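Local coordinates for gamma-glutamyltranspeptidase (Klebsiella pneumoniae subsp. pneumoniae, PDB 5HFT), which acts in the uric acid degradation pathway, catalysing the conversion of oxamate to oxalate, at residues C[96-101]-C[165-170]; C[107-112]-C[159-164]; C[152-157]-C[177-182]. All coordinates share one frame; numbering follows the deposited sequence.

Contact 1 of 3, residues C[96-101]-C[165-170]; sequences TRYILQ and VRHPNG
Tyr98 meets Val165 through apolar contact. The two side chains approach from opposite directions. The phenol end of Tyr98 reaches the branched end of Val165. Val165 CG2 lies 3.8 Å from Tyr98 CZ and is set obliquely to the ring. Both valine methyls lie near the hydroxyl, with Tyr98 OH 3.2 Å from Val165 CG1 and 3.5 Å from Val165 CG2. Tyr98 CG is anti to the backbone N (chi1 180°), which sends the long ring out from the helix toward the strand. The ring has to span a wide gap, because the CA atoms of Tyr98 and Val165 are 10.5 Å apart.

The pair belongs to the helix-on-sheet layering of the Ntn hydrolase fold. Helix 88-101 packs here against the end of strand 160-166 in the antiparallel sheet. Leu105 of the next helix and Met77 of the neighbouring strand touch both Tyr98 and Val165.

The polar atoms nearby find partners outside the two segments. No hydrogen bond joins the two segments. Tyr98 OH has a weak hydrogen bond with Arg75 NH1. It also comes within 4.1 Å of His167 CE1, obliquely to that ring. His167 NE2 is hydrogen-bonded to Glu173 OE2. Val165 CG1 sits 3.9 Å above one face of the imidazole plane of His167, toward the rim. Beyond His167 the chain reverses in a type I turn, closed by a backbone hydrogen bond from Gly170 N to His167 O.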
# COMPACT_ATOMS: atom_id res chain seq x y z
N THR C 96 -3.08 -8.67 -19.11
CA THR C 96 -3.47 -9.31 -20.36
C THR C 96 -4.72 -8.66 -20.95
O THR C 96 -4.80 -8.45 -22.17
CB THR C 96 -3.64 -10.82 -20.15
OG1 THR C 96 -3.90 -11.44 -21.41
CG2 THR C 96 -4.78 -11.13 -19.25
N ARG C 97 -5.69 -8.28 -20.12
CA ARG C 97 -6.89 -7.62 -20.63
C ARG C 97 -6.58 -6.24 -21.18
O ARG C 97 -6.84 -5.95 -22.35
CB ARG C 97 -7.96 -7.53 -19.54
CG ARG C 97 -8.99 -8.63 -19.61
CD ARG C 97 -9.39 -9.02 -18.22
NE ARG C 97 -10.37 -10.09 -18.20
CZ ARG C 97 -10.78 -10.67 -17.07
NH1 ARG C 97 -10.29 -10.28 -15.90
NH2 ARG C 97 -11.68 -11.65 -17.11
N TYR C 98 -6.03 -5.36 -20.35
CA TYR C 98 -5.82 -3.98 -20.79
C TYR C 98 -4.72 -3.89 -21.84
O TYR C 98 -4.95 -3.44 -22.97
CB TYR C 98 -5.52 -3.06 -19.60
CG TYR C 98 -5.30 -1.63 -20.04
CD1 TYR C 98 -6.32 -0.89 -20.63
CD2 TYR C 98 -4.07 -1.03 -19.87
CE1 TYR C 98 -6.12 0.42 -21.04
CE2 TYR C 98 -3.86 0.28 -20.28
CZ TYR C 98 -4.88 1.00 -20.86
OH TYR C 98 -4.63 2.31 -21.25
N ILE C 99 -3.52 -4.32 -21.47
CA ILE C 99 -2.36 -4.14 -22.35
C ILE C 99 -2.43 -5.07 -23.56
O ILE C 99 -2.28 -4.63 -24.70
CB ILE C 99 -1.06 -4.33 -21.54
CG1 ILE C 99 -1.06 -3.35 -20.35
CG2 ILE C 99 0.15 -4.10 -22.41
CD1 ILE C 99 0.26 -3.18 -19.68
N LEU C 100 -2.64 -6.37 -23.33
CA LEU C 100 -2.54 -7.31 -24.45
C LEU C 100 -3.76 -7.29 -25.34
O LEU C 100 -3.63 -7.52 -26.55
CB LEU C 100 -2.33 -8.73 -23.95
CG LEU C 100 -1.10 -9.00 -23.11
CD1 LEU C 100 -1.01 -10.48 -22.80
CD2 LEU C 100 0.12 -8.47 -23.82
N GLN C 101 -4.94 -7.04 -24.78
CA GLN C 101 -6.17 -7.28 -25.52
C GLN C 101 -6.96 -6.02 -25.83
O GLN C 101 -8.04 -6.12 -26.43
CB GLN C 101 -7.02 -8.29 -24.76
CG GLN C 101 -6.29 -9.62 -24.60
CD GLN C 101 -7.07 -10.64 -23.81
OE1 GLN C 101 -7.75 -10.31 -22.83
NE2 GLN C 101 -6.95 -11.90 -24.20
N VAL C 165 -4.06 5.55 -16.13
CA VAL C 165 -3.28 5.56 -17.35
C VAL C 165 -3.16 7.01 -17.79
O VAL C 165 -4.17 7.73 -17.83
CB VAL C 165 -3.90 4.68 -18.44
CG1 VAL C 165 -3.06 4.70 -19.73
CG2 VAL C 165 -4.03 3.26 -17.91
N ARG C 166 -1.94 7.44 -18.05
CA ARG C 166 -1.66 8.71 -18.70
C ARG C 166 -1.30 8.44 -20.16
O ARG C 166 -0.40 7.65 -20.45
CB ARG C 166 -0.54 9.48 -18.00
CG ARG C 166 -0.05 10.62 -18.87
CD ARG C 166 1.02 11.50 -18.26
NE ARG C 166 1.35 12.58 -19.19
CZ ARG C 166 0.68 13.72 -19.27
NH1 ARG C 166 -0.36 13.94 -18.45
NH2 ARG C 166 1.03 14.65 -20.16
N HIS C 167 -1.98 9.04 -21.03
CA HIS C 167 -1.90 9.01 -22.49
C HIS C 167 -1.04 10.17 -23.00
O HIS C 167 -1.10 11.27 -22.44
CB HIS C 167 -3.30 9.13 -23.11
CG HIS C 167 -4.21 8.00 -22.74
ND1 HIS C 167 -4.26 6.82 -23.44
CD2 HIS C 167 -5.11 7.88 -21.73
CE1 HIS C 167 -5.15 6.01 -22.89
NE2 HIS C 167 -5.69 6.64 -21.85
N PRO C 168 -0.27 9.95 -24.07
CA PRO C 168 0.58 11.04 -24.60
C PRO C 168 -0.19 12.32 -24.91
O PRO C 168 0.39 13.41 -24.75
CB PRO C 168 1.20 10.43 -25.87
CG PRO C 168 0.98 8.93 -25.74
CD PRO C 168 -0.26 8.75 -24.94
N ASN C 169 -1.50 12.24 -25.29
CA ASN C 169 -2.24 13.50 -25.41
C ASN C 169 -2.52 14.18 -24.02
O ASN C 169 -3.30 15.14 -23.98
CB ASN C 169 -3.58 13.30 -26.14
CG ASN C 169 -4.59 12.49 -25.33
OD1 ASN C 169 -4.33 12.10 -24.19
ND2 ASN C 169 -5.76 12.25 -25.92
N GLY C 170 -1.97 13.72 -22.88
CA GLY C 170 -2.19 14.36 -21.61
C GLY C 170 -3.50 14.03 -20.92
O GLY C 170 -3.67 14.40 -19.75

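Contact 2 of 3, residues C[107-112]-C[159-164]; sequences ESISRP and GHAGAI
Ile109 packs on Ala161 and Ala163, joining helix 105-110 to strand 160-166. This is helix-on-sheet packing in an Ntn hydrolase fold. The strand is an inner one of the antiparallel sheet, with strands 76-82 and 172-175 beside it. Ala161 and Ala163 are two residues apart on the strand, and both turn their CB toward the helix. Gly162 between them has no side chain.

Ile109 is the single residue of 107-112 that reaches the strand. Its CB also points toward it. The CA atoms of Ile109 and Ala161 are 6.6 Å apart, a close approach, consistent with the small alanine side chains. The two branches of the isoleucine divide the work. CG1 is anti to the carbonyl carbon (chi1 -64°), and the chain runs on extended to CD1 (chi2 169°). This carries CD1 along to Ala163, while CG2 stays over Ala161.

All the touching residues are buried, and no hydrogen bond crosses between the segments. The nearby backbone is tied by outside side chains. Ile109 O accepts from Arg179 NH1 and Arg113 NH1, and Ala161 N donates to Asp177 OD2. Ala161 lies about 12 Å, side chain to side chain, from Thr1, the inferred nucleophile.

Ile109 CD1 is 4.0 Å from Ala163 CB. Ile109 CG2 is 4.1 Å from Ala161 CB and 3.5 Å from the carbonyl oxygen, Ala161 O.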
# COMPACT_ATOMS: atom_id res chain seq x y z
N GLU C 107 -13.10 -1.52 -17.85
CA GLU C 107 -13.61 -2.86 -18.07
C GLU C 107 -12.58 -3.91 -17.68
O GLU C 107 -12.94 -4.96 -17.12
CB GLU C 107 -14.05 -3.06 -19.52
N SER C 108 -11.30 -3.64 -17.93
CA SER C 108 -10.25 -4.61 -17.60
C SER C 108 -10.25 -4.95 -16.12
O SER C 108 -9.98 -6.09 -15.74
CB SER C 108 -8.88 -4.08 -18.04
N ILE C 109 -10.56 -3.97 -15.27
CA ILE C 109 -10.57 -4.20 -13.82
C ILE C 109 -11.87 -4.89 -13.38
O ILE C 109 -11.88 -5.62 -12.38
CB ILE C 109 -10.36 -2.86 -13.09
CG1 ILE C 109 -8.99 -2.28 -13.42
CG2 ILE C 109 -10.46 -3.02 -11.59
CD1 ILE C 109 -8.81 -0.88 -12.97
N SER C 110 -12.97 -4.70 -14.13
CA SER C 110 -14.29 -5.17 -13.70
C SER C 110 -14.54 -6.63 -14.06
O SER C 110 -15.05 -7.40 -13.23
CB SER C 110 -15.38 -4.30 -14.31
OG SER C 110 -15.29 -2.96 -13.84
N ARG C 111 -14.22 -7.04 -15.31
CA ARG C 111 -14.39 -8.40 -15.81
C ARG C 111 -13.95 -9.42 -14.76
O ARG C 111 -12.94 -9.21 -14.07
CB ARG C 111 -13.62 -8.62 -17.11
N PRO C 112 -14.72 -10.49 -14.55
CA PRO C 112 -14.46 -11.37 -13.41
C PRO C 112 -13.09 -12.04 -13.48
O PRO C 112 -12.50 -12.18 -14.55
CB PRO C 112 -15.60 -12.40 -13.50
CG PRO C 112 -16.10 -12.31 -14.93
CD PRO C 112 -15.91 -10.89 -15.33
N GLY C 159 -9.88 -9.63 -5.24
CA GLY C 159 -9.12 -8.43 -4.93
C GLY C 159 -9.84 -7.13 -5.23
O GLY C 159 -10.99 -7.08 -5.67
N HIS C 160 -9.12 -6.04 -4.95
CA HIS C 160 -9.51 -4.69 -5.31
C HIS C 160 -8.35 -4.06 -6.04
O HIS C 160 -7.26 -3.93 -5.46
CB HIS C 160 -9.83 -3.83 -4.08
CG HIS C 160 -10.92 -4.37 -3.21
ND1 HIS C 160 -11.82 -5.32 -3.63
CD2 HIS C 160 -11.27 -4.06 -1.94
CE1 HIS C 160 -12.67 -5.58 -2.65
NE2 HIS C 160 -12.36 -4.83 -1.61
N ALA C 161 -8.56 -3.68 -7.29
CA ALA C 161 -7.50 -3.13 -8.10
C ALA C 161 -7.88 -1.72 -8.56
O ALA C 161 -9.05 -1.43 -8.79
CB ALA C 161 -7.19 -4.04 -9.29
N GLY C 162 -6.88 -0.85 -8.65
CA GLY C 162 -7.07 0.49 -9.16
C GLY C 162 -6.01 0.76 -10.22
O GLY C 162 -5.05 0.00 -10.36
N ALA C 163 -6.22 1.83 -10.99
CA ALA C 163 -5.27 2.15 -12.04
C ALA C 163 -5.48 3.57 -12.53
O ALA C 163 -6.60 4.10 -12.53
CB ALA C 163 -5.37 1.17 -13.23
N ILE C 164 -4.38 4.18 -12.96
CA ILE C 164 -4.41 5.41 -13.75
C ILE C 164 -3.56 5.17 -14.97
O ILE C 164 -2.47 4.60 -14.86
CB ILE C 164 -3.90 6.65 -12.99
CG1 ILE C 164 -4.64 6.85 -11.67
CG2 ILE C 164 -3.95 7.89 -13.89
CD1 ILE C 164 -4.15 8.03 -10.90

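Contact 3 of 3, residues C[152-157]-C[177-182]; sequences ADFSEA and DPRSNG
Phe154 crosses Arg179 and Pro178 at about a right angle. It meets both with the edge of its ring. Arg179 CG lies in the ring plane, 3.7 Å from Phe154 CD2. Pro178 CG is also near that plane, 3.9 Å from Phe154 CE2. The contact is therefore with aliphatic carbons at the rim of the phenyl group.

The guanidinium and phenyl planes are 45° apart. Phe154 CD2 stands over one face of the guanidinium, 4.3 Å above its plane and offset toward the rim. The arginine chain is extended from CG to NE, then turns at chi4 (77°). Arg179 CD lies 3.8 Å from the backbone oxygen Ser155 O, which sits at the edge of the guanidinium.

Asp177 holds the guanidinium in a salt bridge. Arg179 NH1 donates to Asp177 OD1 at 3.0 Å, nearly in the guanidinium plane and on the syn lone pair. The same oxygen accepts from the backbone, Arg179 N to Asp177 OD1, also at 3.0 Å. That donor comes on the anti side, 23° out of the carboxylate plane. These two bonds would limit rotation of the carboxylate. Outside the segments, Glu130 OE2 forms a salt bridge with Arg179 NH2, and Arg113 NH2 does so with Asp177 OD2.

On the other loop, Ser155 OG accepts from Ala157 N at 3.1 Å. The contact thus joins two surface loops, with the side chain of Ser155 about 8 Å from Gly84, a residue inferred to bind substrate: an ST turn at Ser155, and an Asx turn at Asp177 that opens a type I beta turn.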
# COMPACT_ATOMS: atom_id res chain seq x y z
N ALA C 152 -19.27 -16.26 -6.02
CA ALA C 152 -20.29 -15.25 -6.29
C ALA C 152 -19.84 -14.37 -7.46
O ALA C 152 -18.67 -14.35 -7.85
CB ALA C 152 -20.55 -14.40 -5.04
N ASP C 153 -20.80 -13.63 -8.03
CA ASP C 153 -20.50 -12.81 -9.19
C ASP C 153 -19.42 -11.78 -8.90
O ASP C 153 -18.74 -11.33 -9.82
CB ASP C 153 -21.76 -12.15 -9.73
CG ASP C 153 -22.55 -13.05 -10.67
OD1 ASP C 153 -23.29 -13.93 -10.21
OD2 ASP C 153 -22.43 -12.87 -11.90
N PHE C 154 -19.24 -11.41 -7.63
CA PHE C 154 -18.24 -10.41 -7.22
C PHE C 154 -17.68 -10.85 -5.87
O PHE C 154 -18.29 -10.61 -4.83
CB PHE C 154 -18.84 -9.01 -7.14
CG PHE C 154 -19.14 -8.38 -8.47
CD1 PHE C 154 -20.27 -8.74 -9.19
CD2 PHE C 154 -18.30 -7.41 -9.00
CE1 PHE C 154 -20.53 -8.16 -10.42
CE2 PHE C 154 -18.58 -6.82 -10.22
CZ PHE C 154 -19.69 -7.20 -10.94
N SER C 155 -16.52 -11.49 -5.90
CA SER C 155 -15.91 -12.04 -4.69
C SER C 155 -14.77 -11.14 -4.22
O SER C 155 -13.94 -10.70 -5.02
CB SER C 155 -15.38 -13.46 -4.92
OG SER C 155 -14.61 -13.88 -3.81
N GLU C 156 -14.74 -10.87 -2.92
CA GLU C 156 -13.66 -10.10 -2.32
C GLU C 156 -12.32 -10.83 -2.38
O GLU C 156 -11.29 -10.23 -2.06
CB GLU C 156 -14.00 -9.75 -0.87
N ALA C 157 -12.33 -12.11 -2.79
CA ALA C 157 -11.11 -12.90 -2.92
C ALA C 157 -10.39 -12.71 -4.25
O ALA C 157 -9.21 -13.08 -4.35
CB ALA C 157 -11.45 -14.38 -2.72
N ASP C 177 -12.38 -0.32 -8.72
CA ASP C 177 -12.89 -1.68 -8.75
C ASP C 177 -14.34 -1.68 -8.29
O ASP C 177 -14.63 -1.22 -7.17
CB ASP C 177 -12.07 -2.60 -7.87
CG ASP C 177 -12.15 -4.04 -8.34
OD1 ASP C 177 -13.28 -4.54 -8.53
OD2 ASP C 177 -11.08 -4.67 -8.55
N PRO C 178 -15.28 -2.14 -9.10
CA PRO C 178 -16.67 -2.22 -8.64
C PRO C 178 -16.83 -3.05 -7.39
O PRO C 178 -17.81 -2.87 -6.66
CB PRO C 178 -17.38 -2.87 -9.83
CG PRO C 178 -16.31 -3.65 -10.51
CD PRO C 178 -15.11 -2.79 -10.41
N ARG C 179 -15.87 -3.94 -7.10
CA ARG C 179 -15.89 -4.79 -5.93
C ARG C 179 -15.65 -4.05 -4.62
O ARG C 179 -15.76 -4.67 -3.55
CB ARG C 179 -14.85 -5.90 -6.09
CG ARG C 179 -15.08 -6.79 -7.30
CD ARG C 179 -13.99 -7.84 -7.46
NE ARG C 179 -14.20 -8.67 -8.64
CZ ARG C 179 -13.93 -8.28 -9.88
NH1 ARG C 179 -13.45 -7.06 -10.11
NH2 ARG C 179 -14.15 -9.11 -10.90
N SER C 180 -15.32 -2.76 -4.66
CA SER C 180 -15.13 -1.97 -3.45
C SER C 180 -15.76 -0.59 -3.68
O SER C 180 -16.56 -0.38 -4.60
CB SER C 180 -13.64 -1.92 -3.06
OG SER C 180 -12.86 -1.31 -4.08
N ASN C 181 -15.42 0.36 -2.82
CA ASN C 181 -16.02 1.69 -2.83
C ASN C 181 -14.96 2.76 -3.10
O ASN C 181 -14.96 3.85 -2.50
CB ASN C 181 -16.74 1.96 -1.50
N GLY C 182 -14.05 2.46 -4.02
CA GLY C 182 -13.03 3.42 -4.40
C GLY C 182 -13.58 4.57 -5.24
O GLY C 182 -14.69 4.56 -5.78

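Overall arrangement
Contacts 1 and 2 are buried and contact 3 lies at the surface. The first two share strand 160-166, met by two helices that follow each other in the chain. Contact 1 uses a long aromatic side chain near one end of the strand, while contact 2 brings a helix close over small residues. A probable hydrogen bond from Arg97 NH2 to Pro112 O links the two, with Ser108 packed on Arg97 and Tyr98. Contact 3 joins two loops. Its touching atoms are mostly carbon, but its arginine is tied by charge within its own loop and to Glu130. It adjoins contact 2 through Asp177 and Arg179, which bond to strand and helix-end backbone. Contacts 1 and 3 do not touch.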